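Local coordinates for protein ZYG-9 (Caenorhabditis elegans, PDB 2OF3) that organizes microtubules and spindle poles during mitosis and meiosis in one-cell embryos and is required for default nucleus positioning in oocytes, at residues R182-C187 against A213-D218; V190-I195 against L231-K236. All blocks are in the same frame, centred on the assembly; numbering follows the deposited sequence.

Contact 1: R182-C187 against A213-D218; sequences RQRSEC and APFVGD
R184 and D218 reach each other from opposite directions, and their torsions account for the meeting. R184 first runs out beside its own backbone N, then bends at chi3 (-65°), which turns NE and NH2 of the guanidinium to the carboxylate. In D218 CG stands anti to the backbone N (chi1 -161°), which carries the carboxylate out toward the arginine, OD1 facing NE and OD2 facing NH2. The two contacts that result are unequal. NH2 of R184 gives OD2 of D218 a nearly straight bond of 2.9 Å, with an N-H...O angle of 166°; it is received on the syn lone pair and lies close to the guanidinium plane. NE of R184 sits 3.0 Å from OD1 of D218, but the bent approach of its N-H makes this bond weak. With the two flat groups inclined to each other, the pair forms a two-point salt bridge with one strong and one weak arm. F215 completes the contact without a polar bond: its CE1 lies 3.8 Å from CD of R184, touching the aliphatic part of the arginine just before the charged group. Both ion partners have further ties. NH1 of R184 bonds to the carbonyl O of S178, and OD2 of D218 also accepts the backbone N-H of D220. A leucine in place of R184 would probably leave the carboxylate of D218 without its cationic mate and the carbonyl of S178 without this donor. With none of the three touching residues fully buried, the chemistry is that of a surface ion pair, through which the 182-187 helical segment is tied electrostatically to the loop that precedes helix 221-238.

Contact 2: V190-I195 against L231-K236; sequences VIEYYI and LVACFK
I195 meets A233 and C234 through its two branches, and its side chain can be followed outward from the backbone. CB comes first, 4.1 Å from CB of A233. From there the short branch, CG2, lies anti to the backbone N and rests against the alanine: it is 3.8 Å from CB of A233 and 3.7 Å from the carbonyl O of A233, so one methyl touches both side chain and backbone of the same residue. The longer branch leaves through CG1, and with chi2 extended at 160° it carries CD1 to the neighbouring position, where it packs 3.8 Å from SG of C234. I195 thus spans two successive residues of the facing helix. E192, one turn earlier, adds a looser touch of its CG on CB of A233, at 4.4 Å. The contact across the pair is apolar, and three of its four touching residues are buried. I195 and E192 also touch V230, which extends the interface along helix 221-238. The segment axes approach to 9.1 Å and run only 11° from parallel, and the small A233 lies where the backbones are nearest, its CA 6.2 Å from that of I195. Such near-parallel packing of neighbouring helices is what is expected inside the stacked helical array of a TOG domain, a fold built of HEAT-like repeats.

Overall arrangement
Contacts 1 and 2 lie with their centres about 13 Å apart, on the same side of the centre of the chain and within the TOG domain. Helix 181-198 serves both, contributing 182-187 to contact 1 and 190-195 to contact 2. Their partners follow in the same order: 213-218 lies in the loop after helix 208-212, and 231-236 on helix 221-238, so the segments alternate along the chain. The two contacts touch where V216 CG2 packs 3.7 Å from L231 CD1. A polar surface pair and a buried apolar one thus join helix 181-198 to the region that follows it in this all-helical domain, at two levels along its length.

Contact 1: R182-C187 against A213-D218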
loop_
_atom_site.group_PDB
_atom_site.type_symbol
_atom_site.label_atom_id
_atom_site.label_comp_id
_atom_site.label_asym_id
_atom_site.label_seq_id
_atom_site.Cartn_x
_atom_site.Cartn_y
_atom_site.Cartn_z
ATOM N N ARG A 182 9.465 -9.723 6.951
ATOM C CA ARG A 182 9.684 -9.091 5.629
ATOM C C ARG A 182 8.812 -7.870 5.470
ATOM O O ARG A 182 9.253 -6.868 4.946
ATOM C CB ARG A 182 9.408 -10.062 4.480
ATOM C CG ARG A 182 10.452 -11.140 4.329
ATOM C CD ARG A 182 9.966 -12.160 3.333
ATOM N NE ARG A 182 11.053 -13.046 2.919
ATOM C CZ ARG A 182 11.047 -14.361 3.116
ATOM N NH1 ARG A 182 10.019 -14.960 3.717
ATOM N NH2 ARG A 182 12.073 -15.075 2.698
ATOM N N GLN A 183 7.562 -7.957 5.927
ATOM C CA GLN A 183 6.701 -6.759 5.976
ATOM C C GLN A 183 7.280 -5.648 6.843
ATOM O O GLN A 183 7.318 -4.496 6.410
ATOM C CB GLN A 183 5.313 -7.097 6.489
ATOM C CG GLN A 183 4.421 -5.848 6.560
ATOM C CD GLN A 183 2.930 -6.154 6.736
ATOM O OE1 GLN A 183 2.499 -7.279 6.611
ATOM N NE2 GLN A 183 2.144 -5.110 6.997
ATOM N N ARG A 184 7.722 -5.934 8.064
ATOM C CA ARG A 184 8.340 -4.880 8.867
ATOM C C ARG A 184 9.546 -4.250 8.185
ATOM O O ARG A 184 9.672 -3.004 8.184
ATOM C CB ARG A 184 8.777 -5.407 10.246
ATOM C CG ARG A 184 7.650 -6.018 11.050
ATOM C CD ARG A 184 8.070 -6.145 12.484
ATOM N NE ARG A 184 9.187 -7.089 12.703
ATOM C CZ ARG A 184 9.056 -8.416 12.788
ATOM N NH1 ARG A 184 7.859 -8.974 12.633
ATOM N NH2 ARG A 184 10.138 -9.189 13.050
ATOM N N SER A 185 10.468 -5.057 7.624
ATOM C CA SER A 185 11.641 -4.450 7.025
ATOM C C SER A 185 11.299 -3.690 5.773
ATOM O O SER A 185 11.824 -2.596 5.552
ATOM C CB SER A 185 12.768 -5.464 6.753
ATOM O OG SER A 185 12.289 -6.511 5.925
ATOM N N GLU A 186 10.451 -4.229 4.911
ATOM C CA GLU A 186 10.131 -3.468 3.676
ATOM C C GLU A 186 9.479 -2.102 3.934
ATOM O O GLU A 186 9.745 -1.131 3.218
ATOM C CB GLU A 186 9.205 -4.308 2.791
ATOM C CG GLU A 186 9.899 -5.530 2.109
ATOM C CD GLU A 186 10.869 -5.141 1.012
ATOM O OE1 GLU A 186 10.473 -4.438 0.043
ATOM O OE2 GLU A 186 12.055 -5.528 1.113
ATOM N N CYS A 187 8.603 -2.053 4.951
ATOM C CA CYS A 187 7.962 -0.823 5.404
ATOM C C CYS A 187 8.919 0.221 5.978
ATOM O O CYS A 187 8.811 1.388 5.598
ATOM C CB CYS A 187 6.782 -1.156 6.342
ATOM S SG CYS A 187 5.468 -1.935 5.333
ATOM N N ALA A 213 12.675 3.404 16.688
ATOM C CA ALA A 213 13.784 3.041 17.594
ATOM C C ALA A 213 13.729 1.625 18.217
ATOM O O ALA A 213 14.755 0.962 18.228
ATOM C CB ALA A 213 14.021 4.135 18.701
ATOM N N PRO A 214 12.578 1.157 18.758
ATOM C CA PRO A 214 12.606 -0.195 19.318
ATOM C C PRO A 214 13.011 -1.303 18.324
ATOM O O PRO A 214 13.399 -2.399 18.765
ATOM C CB PRO A 214 11.153 -0.431 19.749
ATOM C CG PRO A 214 10.640 0.940 20.047
ATOM C CD PRO A 214 11.270 1.804 18.998
ATOM N N PHE A 215 12.887 -1.037 17.014
ATOM C CA PHE A 215 13.132 -2.089 16.025
ATOM C C PHE A 215 14.616 -2.285 15.747
ATOM O O PHE A 215 14.984 -3.221 15.032
ATOM C CB PHE A 215 12.280 -1.876 14.747
ATOM C CG PHE A 215 10.791 -2.093 14.987
ATOM C CD1 PHE A 215 10.255 -3.385 15.000
ATOM C CD2 PHE A 215 9.933 -0.975 15.297
ATOM C CE1 PHE A 215 8.875 -3.598 15.245
ATOM C CE2 PHE A 215 8.566 -1.152 15.566
ATOM C CZ PHE A 215 8.020 -2.479 15.539
ATOM N N VAL A 216 15.471 -1.438 16.336
ATOM C CA VAL A 216 16.895 -1.665 16.321
ATOM C C VAL A 216 17.193 -2.969 17.058
ATOM O O VAL A 216 18.199 -3.608 16.762
ATOM C CB VAL A 216 17.720 -0.424 16.868
ATOM C CG1 VAL A 216 19.254 -0.697 16.870
ATOM C CG2 VAL A 216 17.436 0.842 16.002
ATOM N N GLY A 217 16.298 -3.390 17.958
ATOM C CA GLY A 217 16.393 -4.641 18.725
ATOM C C GLY A 217 15.556 -5.797 18.208
ATOM O O GLY A 217 15.369 -6.807 18.920
ATOM N N ASP A 218 15.027 -5.687 16.994
ATOM C CA ASP A 218 14.216 -6.738 16.408
ATOM C C ASP A 218 15.062 -7.996 16.228
ATOM O O ASP A 218 16.282 -7.908 16.016
ATOM C CB ASP A 218 13.695 -6.257 15.043
ATOM C CG ASP A 218 12.495 -7.052 14.530
ATOM O OD1 ASP A 218 11.324 -6.617 14.734
ATOM O OD2 ASP A 218 12.670 -8.115 13.868
#

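Contact 2: V190-I195 against L231-K236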
loop_
_atom_site.group_PDB
_atom_site.type_symbol
_atom_site.label_atom_id
_atom_site.label_comp_id
_atom_site.label_asym_id
_atom_site.label_seq_id
_atom_site.Cartn_x
_atom_site.Cartn_y
_atom_site.Cartn_z
ATOM N N VAL A 190 10.776 1.927 3.055
ATOM C CA VAL A 190 9.995 3.033 2.464
ATOM C C VAL A 190 10.112 4.338 3.328
ATOM O O VAL A 190 10.406 5.427 2.797
ATOM C CB VAL A 190 8.495 2.648 2.248
ATOM C CG1 VAL A 190 7.742 3.848 1.587
ATOM C CG2 VAL A 190 8.384 1.406 1.321
ATOM N N ILE A 191 9.925 4.219 4.642
ATOM C CA ILE A 191 10.162 5.349 5.539
ATOM C C ILE A 191 11.558 5.891 5.367
ATOM O O ILE A 191 11.734 7.098 5.271
ATOM C CB ILE A 191 9.876 4.967 6.982
ATOM C CG1 ILE A 191 8.363 4.641 7.166
ATOM C CG2 ILE A 191 10.394 6.087 7.960
ATOM C CD1 ILE A 191 7.970 3.890 8.500
ATOM N N GLU A 192 12.579 5.033 5.290
ATOM C CA GLU A 192 13.916 5.529 5.095
ATOM C C GLU A 192 14.009 6.361 3.797
ATOM O O GLU A 192 14.623 7.426 3.753
ATOM C CB GLU A 192 14.921 4.369 5.081
ATOM C CG GLU A 192 16.327 4.879 4.887
ATOM C CD GLU A 192 17.332 3.824 4.506
ATOM O OE1 GLU A 192 17.028 2.607 4.616
ATOM O OE2 GLU A 192 18.451 4.240 4.114
ATOM N N TYR A 193 13.389 5.895 2.729
ATOM C CA TYR A 193 13.427 6.595 1.473
ATOM C C TYR A 193 12.714 7.968 1.518
ATOM O O TYR A 193 13.175 8.939 0.914
ATOM C CB TYR A 193 12.828 5.648 0.462
ATOM C CG TYR A 193 12.367 6.193 -0.852
ATOM C CD1 TYR A 193 13.275 6.571 -1.856
ATOM C CD2 TYR A 193 11.009 6.255 -1.118
ATOM C CE1 TYR A 193 12.800 7.050 -3.116
ATOM C CE2 TYR A 193 10.533 6.703 -2.323
ATOM C CZ TYR A 193 11.419 7.098 -3.330
ATOM O OH TYR A 193 10.839 7.517 -4.541
ATOM N N TYR A 194 11.591 8.051 2.228
ATOM C CA TYR A 194 10.904 9.333 2.438
ATOM C C TYR A 194 11.828 10.358 3.114
ATOM O O TYR A 194 11.872 11.556 2.757
ATOM C CB TYR A 194 9.677 9.113 3.316
ATOM C CG TYR A 194 8.521 8.341 2.689
ATOM C CD1 TYR A 194 8.448 8.092 1.314
ATOM C CD2 TYR A 194 7.426 7.941 3.488
ATOM C CE1 TYR A 194 7.328 7.398 0.760
ATOM C CE2 TYR A 194 6.336 7.259 2.961
ATOM C CZ TYR A 194 6.285 6.995 1.599
ATOM O OH TYR A 194 5.162 6.320 1.110
ATOM N N ILE A 195 12.556 9.899 4.119
ATOM C CA ILE A 195 13.363 10.798 4.955
ATOM C C ILE A 195 14.612 11.215 4.208
ATOM O O ILE A 195 14.965 12.400 4.199
ATOM C CB ILE A 195 13.774 10.173 6.266
ATOM C CG1 ILE A 195 12.560 9.959 7.127
ATOM C CG2 ILE A 195 14.657 11.134 6.992
ATOM C CD1 ILE A 195 12.806 8.952 8.165
ATOM N N LEU A 231 16.964 5.847 11.484
ATOM C CA LEU A 231 17.449 6.771 12.515
ATOM C C LEU A 231 18.644 7.583 12.068
ATOM O O LEU A 231 18.742 8.786 12.388
ATOM C CB LEU A 231 17.769 6.003 13.799
ATOM C CG LEU A 231 16.608 5.283 14.454
ATOM C CD1 LEU A 231 17.137 4.562 15.648
ATOM C CD2 LEU A 231 15.489 6.243 14.891
ATOM N N VAL A 232 19.539 6.962 11.307
ATOM C CA VAL A 232 20.669 7.644 10.625
ATOM C C VAL A 232 20.215 8.683 9.593
ATOM O O VAL A 232 20.832 9.767 9.477
ATOM C CB VAL A 232 21.581 6.618 9.900
ATOM C CG1 VAL A 232 22.651 7.300 9.054
ATOM C CG2 VAL A 232 22.226 5.659 10.901
ATOM N N ALA A 233 19.178 8.350 8.808
ATOM C CA ALA A 233 18.597 9.292 7.835
ATOM C C ALA A 233 18.015 10.517 8.572
ATOM O O ALA A 233 18.178 11.650 8.115
ATOM C CB ALA A 233 17.529 8.603 6.978
ATOM N N CYS A 234 17.368 10.288 9.707
ATOM C CA CYS A 234 16.847 11.360 10.590
ATOM C C CYS A 234 17.997 12.214 11.140
ATOM O O CYS A 234 17.992 13.441 11.058
ATOM C CB CYS A 234 16.091 10.746 11.759
ATOM S SG CYS A 234 14.466 10.036 11.418
ATOM N N PHE A 235 19.006 11.553 11.683
ATOM C CA PHE A 235 20.176 12.228 12.175
ATOM C C PHE A 235 20.741 13.180 11.128
ATOM O O PHE A 235 21.051 14.335 11.421
ATOM C CB PHE A 235 21.242 11.202 12.643
ATOM C CG PHE A 235 22.422 11.837 13.334
ATOM C CD1 PHE A 235 22.391 12.073 14.710
ATOM C CD2 PHE A 235 23.528 12.262 12.596
ATOM C CE1 PHE A 235 23.471 12.710 15.342
ATOM C CE2 PHE A 235 24.618 12.882 13.218
ATOM C CZ PHE A 235 24.587 13.110 14.601
ATOM N N LYS A 236 20.904 12.709 9.905
ATOM C CA LYS A 236 21.455 13.564 8.873
ATOM C C LYS A 236 20.738 14.917 8.745
ATOM O O LYS A 236 21.377 15.924 8.402
ATOM C CB LYS A 236 21.411 12.861 7.545
ATOM C CG LYS A 236 22.250 13.531 6.497
ATOM C CD LYS A 236 22.139 12.822 5.156
ATOM C CE LYS A 236 23.109 13.436 4.138
ATOM N NZ LYS A 236 22.950 12.828 2.766
#